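PDB 6C29: putative metal resistance protein from Proteus mirabilis, which forms the periplasmic N-terminal part of ScsB, a membrane protein that probably reduces protein disulfides and whose tandem immunoglobulin-fold domain primes the disulfide isomerase ScsC. Local coordinates for residues 18-23 with 125-130; 28-33 with 98-103; 56-61 with 107-112; 62-67 with 103-108; 67-72 with 93-98. One frame throughout, in Å; residues are numbered along the deposited sequence. Where two conformers were deposited one is given.

Contact 1 (18-23 with 125-130)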
# COMPACT_ATOMS: atom_id res chain seq x y z
N VAL A 18 0.20 -12.77 -12.15
CA VAL A 18 0.58 -11.36 -12.24
C VAL A 18 0.85 -10.96 -13.67
O VAL A 18 1.19 -11.76 -14.52
CB VAL A 18 1.83 -11.01 -11.38
CG1 VAL A 18 1.67 -11.54 -9.91
CG2 VAL A 18 3.10 -11.53 -12.00
N ARG A 19 0.63 -9.68 -13.95
CA ARG A 19 0.84 -9.13 -15.28
C ARG A 19 1.37 -7.73 -15.15
O ARG A 19 0.83 -6.97 -14.37
CB ARG A 19 -0.48 -9.11 -16.06
CG ARG A 19 -0.37 -8.40 -17.44
CD ARG A 19 -1.70 -8.52 -18.22
NE ARG A 19 -1.71 -7.81 -19.50
CZ ARG A 19 -2.55 -6.82 -19.83
NH1 ARG A 19 -3.46 -6.36 -18.97
NH2 ARG A 19 -2.49 -6.30 -21.06
N ALA A 20 2.39 -7.39 -15.93
CA ALA A 20 2.89 -6.03 -15.98
C ALA A 20 2.80 -5.49 -17.40
O ALA A 20 3.08 -6.21 -18.37
CB ALA A 20 4.29 -5.95 -15.48
N THR A 21 2.41 -4.23 -17.50
CA THR A 21 2.36 -3.50 -18.76
C THR A 21 3.01 -2.15 -18.55
O THR A 21 3.12 -1.69 -17.42
CB THR A 21 0.94 -3.31 -19.24
OG1 THR A 21 0.16 -2.68 -18.21
CG2 THR A 21 0.33 -4.65 -19.64
N ALA A 22 3.50 -1.53 -19.61
CA ALA A 22 4.25 -0.31 -19.44
C ALA A 22 4.23 0.58 -20.66
O ALA A 22 3.98 0.13 -21.76
CB ALA A 22 5.69 -0.64 -19.08
N ASP A 23 4.50 1.85 -20.41
CA ASP A 23 4.60 2.87 -21.44
C ASP A 23 5.79 3.76 -21.12
O ASP A 23 5.95 4.20 -19.99
CB ASP A 23 3.32 3.68 -21.50
CG ASP A 23 3.25 4.60 -22.70
OD1 ASP A 23 4.14 4.51 -23.57
OD2 ASP A 23 2.30 5.41 -22.76
N LEU A 125 9.74 -10.12 -14.54
CA LEU A 125 9.02 -9.17 -15.39
C LEU A 125 9.97 -8.68 -16.47
O LEU A 125 10.93 -8.02 -16.18
CB LEU A 125 8.49 -8.01 -14.54
CG LEU A 125 7.74 -8.41 -13.29
CD1 LEU A 125 7.37 -7.13 -12.53
CD2 LEU A 125 6.51 -9.26 -13.66
N ASN A 126 9.67 -9.00 -17.72
CA ASN A 126 10.47 -8.57 -18.84
C ASN A 126 9.60 -7.73 -19.76
O ASN A 126 8.61 -8.20 -20.31
CB ASN A 126 11.04 -9.81 -19.55
CG ASN A 126 11.88 -10.66 -18.61
OD1 ASN A 126 12.82 -10.17 -17.97
ND2 ASN A 126 11.53 -11.94 -18.50
N LEU A 127 9.97 -6.46 -19.90
CA LEU A 127 9.19 -5.48 -20.67
C LEU A 127 10.03 -4.88 -21.80
O LEU A 127 11.13 -4.40 -21.58
CB LEU A 127 8.69 -4.35 -19.76
CG LEU A 127 7.72 -4.76 -18.65
CD1 LEU A 127 7.73 -3.75 -17.52
CD2 LEU A 127 6.35 -4.89 -19.25
N ASP A 128 9.48 -4.93 -23.02
CA ASP A 128 10.12 -4.33 -24.18
C ASP A 128 9.48 -2.97 -24.44
O ASP A 128 8.38 -2.89 -24.97
CB ASP A 128 10.00 -5.25 -25.39
CG ASP A 128 10.74 -4.71 -26.64
OD1 ASP A 128 11.24 -3.56 -26.61
OD2 ASP A 128 10.80 -5.44 -27.65
N LEU A 129 10.17 -1.91 -24.04
CA LEU A 129 9.59 -0.58 -24.08
C LEU A 129 9.60 0.04 -25.49
O LEU A 129 9.08 1.14 -25.68
CB LEU A 129 10.32 0.33 -23.10
CG LEU A 129 10.31 -0.13 -21.64
CD1 LEU A 129 11.11 0.79 -20.74
CD2 LEU A 129 8.90 -0.20 -21.15
N ASN A 130 10.11 -0.70 -26.47
CA ASN A 130 10.02 -0.27 -27.87
C ASN A 130 8.70 -0.68 -28.49
O ASN A 130 8.38 -0.27 -29.60
CB ASN A 130 11.16 -0.86 -28.70
CG ASN A 130 12.45 -0.10 -28.54
OD1 ASN A 130 12.45 1.11 -28.28
ND2 ASN A 130 13.57 -0.80 -28.72
O HOH W 1 6.85 2.63 -24.59
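A20 and A22 turn their methyl groups toward L125, L127 and L129, and nearly everything that touches between 18-23 and 125-130 is apolar. The two strands come from different sheets: their axes pass 7.8 Å apart, with N-to-C directions 28° apart, too wide a gap for backbone pairing, and no direct hydrogen bond links them. The leucines fill that gap. L127 sends CG anti to its carbonyl carbon (chi1 -63°) and splits its methyls between two alanines, L127 CD1 resting 4.0 Å from A22 CB while L127 CD2 sits 3.6 Å from A20 O. L129, just past the end of its strand, brings CD2 to 3.8 Å from A22 CB. Toward the start of 18-23, L125 CD2 meets both A20 CB and V18 CG2 more loosely, at 4.4 Å each.

The polar part is confined to one end. A water donates to L129 O at 2.9 Å and, weakly, to D23 OD1. D128 OD1 accepts from N130 N in an Asx turn, which bends the chain as it leaves the strand. R19 points away from this interface and pairs instead with E35 and D4.

Small alanine methyls facing long leucine branches let the two sheets of this immunoglobulin-like sandwich close on a buried interior, with no direct hydrogen bond between the two segments.

Contact 2 (28-33 with 98-103); sequences GDVKIL and KSVDSD
G28 and D29 run past K98 and S99 at the edge of the immunoglobulin-like sandwich, with the CA atoms of D29 and K98 4.5 Å apart. Here 28-29 leads into strand 30-38, while 98-103 is the irregular connection that leaves strand 90-97 for strand 104-114 of the other sheet. No hydrogen bond joins the two segments directly. G28 O lies 3.6 Å from V100 N, close but not bonded. G28 has a positive phi of 94°, where a side chain would jam against the carbonyl oxygen of the residue before. Just beyond, V30 pairs through its backbone with L97.

The side chains meet in two places. D29 and K98 lie alongside each other and point the same way, so D29 OD1 rests against the aliphatic part of the lysine, 3.3 Å from K98 CG. The lysine chain continues extended, and its charged end makes no contact with the carboxylate: D29 OD2 and K98 NZ are 5.3 Å apart, at most a weak attraction. Deeper in, V30 and V100 cross at about a right angle. Each valine offers the branch that lies anti to its own carbonyl carbon, and V30 CG2 touches V100 CG2 at 3.5 Å.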
# COMPACT_ATOMS: atom_id res chain seq x y z
N GLY A 28 11.69 9.60 -21.39
CA GLY A 28 12.36 8.45 -20.79
C GLY A 28 11.75 7.99 -19.47
O GLY A 28 12.31 7.12 -18.79
N ASP A 29 10.63 8.61 -19.11
CA ASP A 29 9.86 8.23 -17.92
C ASP A 29 8.96 7.03 -18.23
O ASP A 29 8.30 7.02 -19.26
CB ASP A 29 9.00 9.39 -17.42
CG ASP A 29 9.82 10.58 -16.95
OD1 ASP A 29 11.04 10.41 -16.69
OD2 ASP A 29 9.24 11.68 -16.84
N VAL A 30 8.95 6.05 -17.34
CA VAL A 30 8.18 4.84 -17.56
C VAL A 30 7.03 4.75 -16.56
O VAL A 30 7.23 4.95 -15.37
CB VAL A 30 9.06 3.56 -17.46
CG1 VAL A 30 8.29 2.37 -17.88
CG2 VAL A 30 10.30 3.70 -18.34
N LYS A 31 5.84 4.45 -17.07
CA LYS A 31 4.69 4.10 -16.25
C LYS A 31 4.48 2.60 -16.39
O LYS A 31 4.51 2.08 -17.51
CB LYS A 31 3.44 4.87 -16.71
CG LYS A 31 3.50 6.34 -16.39
CD LYS A 31 2.39 7.14 -17.06
CE LYS A 31 0.99 6.73 -16.66
NZ LYS A 31 0.04 7.66 -17.33
N ILE A 32 4.29 1.94 -15.26
CA ILE A 32 4.10 0.49 -15.19
C ILE A 32 2.84 0.21 -14.38
O ILE A 32 2.62 0.81 -13.33
CB ILE A 32 5.31 -0.16 -14.52
CG1 ILE A 32 6.56 0.09 -15.37
CG2 ILE A 32 5.12 -1.63 -14.34
CD1 ILE A 32 7.77 0.16 -14.54
N LEU A 33 2.03 -0.73 -14.85
CA LEU A 33 0.92 -1.25 -14.09
C LEU A 33 1.21 -2.67 -13.75
O LEU A 33 1.43 -3.48 -14.65
CB LEU A 33 -0.40 -1.19 -14.85
CG LEU A 33 -1.05 0.17 -14.92
CD1 LEU A 33 -2.22 0.13 -15.88
CD2 LEU A 33 -1.54 0.60 -13.53
N LYS A 98 11.86 6.91 -13.48
CA LYS A 98 12.57 7.92 -14.29
C LYS A 98 13.97 7.45 -14.68
O LYS A 98 14.51 6.52 -14.08
CB LYS A 98 12.62 9.26 -13.56
CG LYS A 98 11.26 9.92 -13.44
CD LYS A 98 11.38 11.26 -12.77
CE LYS A 98 10.03 11.93 -12.64
NZ LYS A 98 10.17 13.17 -11.83
N SER A 99 14.49 8.04 -15.74
CA SER A 99 15.86 7.77 -16.19
C SER A 99 16.12 6.30 -16.48
O SER A 99 17.13 5.74 -16.03
CB SER A 99 16.85 8.25 -15.13
OG SER A 99 16.59 9.59 -14.76
N VAL A 100 15.22 5.69 -17.24
CA VAL A 100 15.48 4.37 -17.77
C VAL A 100 16.25 4.58 -19.06
O VAL A 100 15.71 5.14 -20.01
CB VAL A 100 14.19 3.59 -18.04
CG1 VAL A 100 14.47 2.24 -18.70
CG2 VAL A 100 13.42 3.40 -16.74
N ASP A 101 17.52 4.20 -19.08
CA ASP A 101 18.35 4.47 -20.25
C ASP A 101 18.18 3.40 -21.34
O ASP A 101 18.68 3.55 -22.46
CB ASP A 101 19.82 4.63 -19.86
CG ASP A 101 20.37 3.44 -19.12
OD1 ASP A 101 20.03 2.29 -19.47
OD2 ASP A 101 21.16 3.69 -18.18
N SER A 102 17.42 2.37 -21.04
CA SER A 102 17.32 1.20 -21.89
C SER A 102 15.93 1.09 -22.49
O SER A 102 14.97 1.65 -21.96
CB SER A 102 17.60 -0.06 -21.05
OG SER A 102 17.51 -1.23 -21.85
N ASP A 103 15.83 0.36 -23.58
CA ASP A 103 14.54 0.12 -24.21
C ASP A 103 13.92 -1.13 -23.58
O ASP A 103 12.80 -1.50 -23.89
CB ASP A 103 14.68 -0.05 -25.73
CG ASP A 103 15.16 1.24 -26.42
OD1 ASP A 103 14.77 2.34 -25.99
OD2 ASP A 103 15.92 1.14 -27.42

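Contact 3 (56-61 with 107-112)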
# COMPACT_ATOMS: atom_id res chain seq x y z
N PRO A 56 5.00 -6.48 -0.82
CA PRO A 56 5.55 -6.84 -2.14
C PRO A 56 6.54 -5.79 -2.61
O PRO A 56 6.44 -4.62 -2.25
CB PRO A 56 4.33 -6.87 -3.05
CG PRO A 56 3.30 -6.05 -2.34
CD PRO A 56 3.56 -6.18 -0.87
N GLU A 57 7.51 -6.21 -3.42
CA GLU A 57 8.49 -5.27 -3.96
C GLU A 57 9.05 -5.78 -5.28
O GLU A 57 8.97 -6.97 -5.56
CB GLU A 57 9.62 -5.05 -2.96
CG GLU A 57 10.52 -6.24 -2.74
CD GLU A 57 11.65 -5.93 -1.78
OE1 GLU A 57 11.55 -4.92 -1.05
OE2 GLU A 57 12.68 -6.64 -1.82
N ILE A 58 9.62 -4.87 -6.08
CA ILE A 58 10.29 -5.22 -7.31
C ILE A 58 11.72 -4.73 -7.24
O ILE A 58 11.97 -3.57 -6.87
CB ILE A 58 9.62 -4.61 -8.56
CG1 ILE A 58 8.21 -5.17 -8.76
CG2 ILE A 58 10.45 -4.92 -9.81
CD1 ILE A 58 7.41 -4.44 -9.83
N ASN A 59 12.63 -5.59 -7.65
CA ASN A 59 14.02 -5.21 -7.84
C ASN A 59 14.34 -5.26 -9.32
O ASN A 59 14.26 -6.32 -9.96
CB ASN A 59 14.91 -6.13 -7.01
CG ASN A 59 14.71 -5.91 -5.50
OD1 ASN A 59 15.23 -4.96 -4.93
ND2 ASN A 59 13.94 -6.80 -4.86
N TRP A 60 14.64 -4.10 -9.88
CA TRP A 60 14.94 -3.97 -11.30
C TRP A 60 16.42 -4.22 -11.54
O TRP A 60 17.26 -3.83 -10.73
CB TRP A 60 14.58 -2.57 -11.81
CG TRP A 60 13.15 -2.19 -11.57
CD1 TRP A 60 12.69 -1.36 -10.61
CD2 TRP A 60 12.00 -2.63 -12.31
NE1 TRP A 60 11.33 -1.25 -10.69
CE2 TRP A 60 10.88 -2.01 -11.72
CE3 TRP A 60 11.81 -3.48 -13.39
CZ2 TRP A 60 9.58 -2.22 -12.19
CZ3 TRP A 60 10.51 -3.68 -13.86
CH2 TRP A 60 9.43 -3.06 -13.26
N THR A 61 16.72 -4.90 -12.64
CA THR A 61 18.09 -5.12 -13.09
C THR A 61 18.73 -3.80 -13.53
O THR A 61 19.90 -3.56 -13.26
CB THR A 61 18.12 -6.10 -14.25
OG1 THR A 61 17.60 -7.36 -13.82
CG2 THR A 61 19.54 -6.27 -14.79
N GLY A 107 12.83 -6.89 -14.36
CA GLY A 107 12.80 -6.84 -12.91
C GLY A 107 12.33 -8.16 -12.32
O GLY A 107 11.83 -9.03 -13.01
N VAL A 108 12.53 -8.30 -11.02
CA VAL A 108 12.00 -9.44 -10.30
C VAL A 108 11.07 -8.93 -9.21
O VAL A 108 11.48 -8.17 -8.32
CB VAL A 108 13.11 -10.27 -9.67
CG1 VAL A 108 12.51 -11.38 -8.82
CG2 VAL A 108 14.02 -10.82 -10.77
N LEU A 109 9.81 -9.30 -9.32
CA LEU A 109 8.81 -9.03 -8.31
C LEU A 109 8.86 -10.14 -7.27
O LEU A 109 8.64 -11.30 -7.61
CB LEU A 109 7.40 -9.00 -8.92
CG LEU A 109 6.21 -9.06 -7.97
CD1 LEU A 109 6.10 -7.78 -7.16
CD2 LEU A 109 4.93 -9.34 -8.76
N THR A 110 9.12 -9.80 -6.00
CA THR A 110 8.95 -10.74 -4.90
C THR A 110 7.56 -10.49 -4.35
O THR A 110 7.32 -9.49 -3.64
CB THR A 110 10.00 -10.58 -3.84
OG1 THR A 110 11.31 -10.80 -4.43
CG2 THR A 110 9.75 -11.59 -2.69
N LEU A 111 6.62 -11.34 -4.74
CA LEU A 111 5.24 -11.20 -4.33
C LEU A 111 5.00 -11.96 -3.06
O LEU A 111 5.29 -13.15 -2.96
CB LEU A 111 4.29 -11.72 -5.41
CG LEU A 111 2.81 -11.59 -5.06
CD1 LEU A 111 2.38 -10.15 -5.05
CD2 LEU A 111 2.01 -12.37 -6.11
N SER A 112 4.49 -11.27 -2.06
CA SER A 112 4.05 -11.91 -0.85
C SER A 112 2.56 -12.20 -0.91
O SER A 112 1.75 -11.33 -1.31
CB SER A 112 4.34 -11.01 0.33
OG SER A 112 3.83 -9.73 -0.01
O HOH W 2 12.72 -9.13 -2.14
O HOH W 3 12.65 -9.00 -5.99
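I58 and W60 stand opposite L109 and G107 in an antiparallel pair of strands whose N-to-C directions are 160° apart. Four backbone bonds tie them. E57 and T110 form one hydrogen-bonded pair, the link from E57 N to T110 O being the longer at 3.3 Å; N59 and V108 form the other, with V108 N to N59 O at 2.8 Å. CA-H...O contacts, such as I58 CA to V108 O, fill in between.

Apolar contacts gather on the inward face. I58 CG1 meets L109 CD1 at 3.7 Å. I58 CG2, anti to the backbone N, lies over the centre of the W60 ring on one face, 3.5 Å above its plane. W60 CE3 comes to 3.5 Å from G107 CA, a closeness that the missing side chain of G107 permits.

The outward face carries E57, N59 and T110 beside V108, and is hydrated. N59 ND2 donates to E57 OE2, approaching from above the carboxylate plane. One water links N59 ND2, V108 O and T110 OG1; another spans E57 OE2 and T110 OG1. T110 OG1 also bonds to D122 on the neighbouring strand. At the far end buried S112 OG sits beside the P56 ring, 3.7 Å from P56 CD, and bonds to V54 O.

One hydrated and one apolar face suit a sandwich sheet, and 57-60 is an outermost strand of the three-stranded sheet in this immunoglobulin-like DsbD N-terminal domain.

Contact 4 (62-67 with 103-108); sequences QSVSDM and DNLNGV
Q62 uses its side-chain amide as if it were a piece of backbone, gripping N106 at two points. Q62 OE1 accepts from N106 N at 2.8 Å in an almost straight bond (174° at the hydrogen), although the donor is tilted out of the plane of the glutamine carbonyl. Q62 NE2 donates a hydrogen bond to N106 OD1, also at 2.8 Å; this second bond lies in the asparagine carbonyl plane, on a lone pair. The bend at chi2 (72°) folds the glutamine so that both ends of the amide face N106, and the two amide planes stand 37° apart. With both amide atoms engaged, the flip of Q62 is well defined. N106 is steadied from its other end, where ND2 donates to N126 OD1 on the next strand.

The grip comes just where strand 57-60 has ended. T61 still pairs through its backbone with N106, and the chain then leaves this sheet of the immunoglobulin-like sandwich to cross to strand 68-69 of the other, so Q62 prolongs the attachment to strand 104-114 by one residue through its side chain.

Beside the amides, L105 CD1 lies 3.6 Å from Q62 OE1; the apolar contact is with V64, whose CG1 approaches L105 CD1 loosely at 4.4 Å. L105 and V64 both also pack on L97 of strand 90-97, while L105 reaches W60 as well.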
# COMPACT_ATOMS: atom_id res chain seq x y z
N GLN A 62 17.98 -2.99 -14.27
CA GLN A 62 18.46 -1.71 -14.75
C GLN A 62 18.60 -0.74 -13.59
O GLN A 62 17.87 -0.84 -12.61
CB GLN A 62 17.49 -1.11 -15.78
CG GLN A 62 17.44 -1.80 -17.16
CD GLN A 62 16.76 -3.16 -17.15
OE1 GLN A 62 15.94 -3.45 -16.29
NE2 GLN A 62 17.11 -4.01 -18.12
N SER A 63 19.50 0.23 -13.71
CA SER A 63 19.51 1.32 -12.76
C SER A 63 18.34 2.20 -13.12
O SER A 63 18.17 2.59 -14.28
CB SER A 63 20.83 2.07 -12.77
OG SER A 63 21.88 1.20 -12.40
N VAL A 64 17.52 2.48 -12.12
CA VAL A 64 16.38 3.37 -12.27
C VAL A 64 16.59 4.38 -11.18
O VAL A 64 17.35 4.11 -10.25
CB VAL A 64 15.02 2.63 -12.15
CG1 VAL A 64 14.93 1.51 -13.17
CG2 VAL A 64 14.82 2.08 -10.74
N SER A 65 15.90 5.50 -11.25
CA SER A 65 16.16 6.54 -10.27
C SER A 65 14.96 6.71 -9.35
O SER A 65 14.71 5.86 -8.49
CB SER A 65 16.52 7.85 -10.99
OG SER A 65 15.46 8.29 -11.81
N ASP A 66 14.20 7.78 -9.53
CA ASP A 66 13.06 8.03 -8.67
C ASP A 66 11.90 7.07 -8.88
O ASP A 66 10.88 7.47 -9.47
CB ASP A 66 12.58 9.47 -8.86
CG ASP A 66 13.67 10.49 -8.59
OD1 ASP A 66 14.41 10.83 -9.54
OD2 ASP A 66 13.79 10.96 -7.44
N MSE A 67 12.00 5.82 -8.41
CA MSE A 67 10.85 4.91 -8.48
C MSE A 67 9.80 5.38 -7.49
O MSE A 67 10.11 5.66 -6.33
CB MSE A 67 11.20 3.44 -8.18
CG MSE A 67 9.94 2.60 -7.73
SE MSE A 67 9.82 0.70 -8.23
CE MSE A 67 10.49 -0.11 -6.59
N ASP A 103 15.83 0.36 -23.58
CA ASP A 103 14.54 0.12 -24.21
C ASP A 103 13.92 -1.13 -23.58
O ASP A 103 12.80 -1.50 -23.89
CB ASP A 103 14.68 -0.05 -25.73
CG ASP A 103 15.16 1.24 -26.42
OD1 ASP A 103 14.77 2.34 -25.99
OD2 ASP A 103 15.92 1.14 -27.42
N ASN A 104 14.68 -1.79 -22.72
CA ASN A 104 14.22 -2.96 -22.00
C ASN A 104 14.21 -2.72 -20.51
O ASN A 104 15.09 -2.06 -19.94
CB ASN A 104 15.12 -4.14 -22.35
CG ASN A 104 15.06 -4.47 -23.82
OD1 ASN A 104 14.13 -5.14 -24.28
ND2 ASN A 104 16.04 -3.98 -24.58
N LEU A 105 13.19 -3.25 -19.87
CA LEU A 105 13.08 -3.17 -18.44
C LEU A 105 12.85 -4.57 -17.93
O LEU A 105 11.90 -5.24 -18.33
CB LEU A 105 11.96 -2.20 -18.07
CG LEU A 105 11.84 -1.81 -16.61
CD1 LEU A 105 13.09 -1.20 -16.07
CD2 LEU A 105 10.70 -0.82 -16.51
N ASN A 106 13.76 -5.01 -17.08
CA ASN A 106 13.72 -6.33 -16.50
C ASN A 106 13.73 -6.19 -15.02
O ASN A 106 14.53 -5.43 -14.49
CB ASN A 106 14.90 -7.17 -16.96
CG ASN A 106 15.07 -7.14 -18.45
OD1 ASN A 106 15.86 -6.36 -18.99
ND2 ASN A 106 14.28 -7.94 -19.13
N GLY A 107 12.83 -6.89 -14.36
CA GLY A 107 12.80 -6.84 -12.91
C GLY A 107 12.33 -8.16 -12.32
O GLY A 107 11.83 -9.03 -13.01
N VAL A 108 12.53 -8.30 -11.02
CA VAL A 108 12.00 -9.44 -10.30
C VAL A 108 11.07 -8.93 -9.21
O VAL A 108 11.48 -8.17 -8.32
CB VAL A 108 13.11 -10.27 -9.67
CG1 VAL A 108 12.51 -11.38 -8.82
CG2 VAL A 108 14.02 -10.82 -10.77

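Contact 5 (67-72 with 93-98)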
# COMPACT_ATOMS: atom_id res chain seq x y z
N MSE A 67 12.00 5.82 -8.41
CA MSE A 67 10.85 4.91 -8.48
C MSE A 67 9.80 5.38 -7.49
O MSE A 67 10.11 5.66 -6.33
CB MSE A 67 11.20 3.44 -8.18
CG MSE A 67 9.94 2.60 -7.73
SE MSE A 67 9.82 0.70 -8.23
CE MSE A 67 10.49 -0.11 -6.59
N ILE A 68 8.57 5.50 -7.98
CA ILE A 68 7.40 5.76 -7.15
C ILE A 68 6.47 4.55 -7.27
O ILE A 68 6.05 4.19 -8.37
CB ILE A 68 6.62 7.02 -7.56
CG1 ILE A 68 7.52 8.26 -7.49
CG2 ILE A 68 5.40 7.21 -6.67
CD1 ILE A 68 6.94 9.47 -8.23
N TRP A 69 6.18 3.92 -6.14
CA TRP A 69 5.21 2.82 -6.07
C TRP A 69 3.96 3.38 -5.39
O TRP A 69 3.99 3.78 -4.22
CB TRP A 69 5.78 1.65 -5.28
CG TRP A 69 4.93 0.43 -5.16
CD1 TRP A 69 3.70 0.35 -4.57
CD2 TRP A 69 5.26 -0.89 -5.58
NE1 TRP A 69 3.24 -0.95 -4.61
CE2 TRP A 69 4.18 -1.73 -5.25
CE3 TRP A 69 6.37 -1.46 -6.24
CZ2 TRP A 69 4.17 -3.09 -5.51
CZ3 TRP A 69 6.36 -2.80 -6.51
CH2 TRP A 69 5.26 -3.61 -6.15
N HIS A 70 2.88 3.45 -6.14
CA HIS A 70 1.65 4.00 -5.61
C HIS A 70 0.87 2.86 -4.99
O HIS A 70 0.65 1.81 -5.60
CB HIS A 70 0.81 4.67 -6.69
CG HIS A 70 1.49 5.80 -7.39
ND1 HIS A 70 1.50 7.09 -6.90
CD2 HIS A 70 2.16 5.84 -8.57
CE1 HIS A 70 2.15 7.87 -7.75
NE2 HIS A 70 2.57 7.14 -8.76
N TRP A 71 0.45 3.04 -3.75
CA TRP A 71 -0.25 1.99 -3.04
C TRP A 71 -1.74 2.24 -3.03
O TRP A 71 -2.20 3.22 -2.44
CB TRP A 71 0.26 1.89 -1.61
CG TRP A 71 1.68 1.44 -1.50
CD1 TRP A 71 2.77 2.23 -1.44
CD2 TRP A 71 2.14 0.08 -1.44
NE1 TRP A 71 3.92 1.46 -1.35
CE2 TRP A 71 3.55 0.13 -1.35
CE3 TRP A 71 1.52 -1.16 -1.47
CZ2 TRP A 71 4.33 -1.03 -1.29
CZ3 TRP A 71 2.29 -2.31 -1.38
CH2 TRP A 71 3.67 -2.24 -1.32
N PRO A 72 -2.53 1.38 -3.64
CA PRO A 72 -3.97 1.51 -3.53
C PRO A 72 -4.41 1.46 -2.09
O PRO A 72 -3.74 0.84 -1.23
CB PRO A 72 -4.50 0.33 -4.34
CG PRO A 72 -3.38 0.07 -5.34
CD PRO A 72 -2.15 0.27 -4.55
N PHE A 93 -1.07 -2.18 -8.92
CA PHE A 93 -0.12 -1.20 -8.45
C PHE A 93 0.37 -0.33 -9.60
O PHE A 93 1.03 -0.83 -10.51
CB PHE A 93 1.07 -1.90 -7.78
CG PHE A 93 0.70 -2.75 -6.60
CD1 PHE A 93 0.34 -2.17 -5.41
CD2 PHE A 93 0.74 -4.14 -6.68
CE1 PHE A 93 -0.01 -2.94 -4.33
CE2 PHE A 93 0.39 -4.91 -5.58
CZ PHE A 93 0.03 -4.31 -4.40
N PRO A 94 0.04 0.97 -9.60
CA PRO A 94 0.72 1.89 -10.52
C PRO A 94 2.10 2.26 -10.02
O PRO A 94 2.24 2.60 -8.84
CB PRO A 94 -0.20 3.12 -10.54
CG PRO A 94 -1.30 2.85 -9.52
CD PRO A 94 -0.88 1.67 -8.71
N ILE A 95 3.08 2.19 -10.90
CA ILE A 95 4.47 2.44 -10.61
C ILE A 95 5.00 3.43 -11.65
O ILE A 95 4.55 3.42 -12.80
CB ILE A 95 5.26 1.13 -10.64
CG1 ILE A 95 4.72 0.17 -9.57
CG2 ILE A 95 6.73 1.38 -10.43
CD1 ILE A 95 5.08 -1.26 -9.82
N GLU A 96 5.89 4.31 -11.22
CA GLU A 96 6.53 5.25 -12.13
C GLU A 96 8.03 5.18 -11.91
O GLU A 96 8.49 5.12 -10.77
CB GLU A 96 6.01 6.67 -11.92
CG GLU A 96 4.56 6.86 -12.36
CD GLU A 96 4.01 8.26 -12.10
OE1 GLU A 96 4.19 9.14 -12.96
OE2 GLU A 96 3.38 8.48 -11.03
N LEU A 97 8.78 5.22 -13.02
CA LEU A 97 10.24 5.18 -13.02
C LEU A 97 10.75 6.31 -13.90
O LEU A 97 10.12 6.66 -14.89
CB LEU A 97 10.82 3.86 -13.58
CG LEU A 97 10.40 2.52 -13.02
CD1 LEU A 97 11.12 1.46 -13.80
CD2 LEU A 97 10.73 2.40 -11.55
N LYS A 98 11.86 6.91 -13.48
CA LYS A 98 12.57 7.92 -14.29
C LYS A 98 13.97 7.45 -14.68
O LYS A 98 14.51 6.52 -14.08
CB LYS A 98 12.62 9.26 -13.56
CG LYS A 98 11.26 9.92 -13.44
CD LYS A 98 11.38 11.26 -12.77
CE LYS A 98 10.03 11.93 -12.64
NZ LYS A 98 10.17 13.17 -11.83
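H70 turns its side chain toward strand 90-97, following P94 O first and ending on E96. H70 N already donates to P94 O at 2.9 Å. H70 CB then passes 3.3 Å from P94 O and 4.0 Å from P94 CG. The imidazole follows with P94 O at its edge, near the ring plane, while I68 CG2 lies over one face. At the tip, H70 NE2 donates to E96 OE2 at 2.8 Å, on the anti lone pair of the carboxylate; ring and carboxylate are nearly coplanar, and the extended E96 chain brings the acid there. The negative charge would probably favour a protonated ring.

The other face of the strand pair is aromatic. W69, with CG anti to its backbone N (chi1 -178°), takes I95 CD1 over its six-membered ring in a CH-pi contact and W71 CZ2 against the opposite face. F93 meets both tryptophans obliquely, W69 NE1 coming to 3.2 Å from F93 CD1. I68 and E96 form a hydrogen-bonded pair, and selenomethionine M67 lies alongside L97.

The H70-E96 bond on one face and the W69-W71-F93 cluster on the other flank strand 68-69, an outermost strand of the four-stranded sheet of the immunoglobulin-like sandwich.

In the fold
All five contacts belong to the same immunoglobulin-like domain. Contact 1 is the buried one, joining the edge strands of the two sheets through apolar contact alone apart from one water. Contacts 3 and 5 work within a sheet: each binds a short edge strand by backbone hydrogen bonds, one in the three-stranded sheet and one in the four-stranded, and they meet where I58 packs on W69. Contacts 2 and 4 involve connections between the sheets, centres about 7 Å apart; contact 4, at the surface, relies on a glutamine amide bonded to the backbone and the side chain of one asparagine, whereas contact 2 has no direct hydrogen bond. Strand 104-114 serves both contacts 3 and 4.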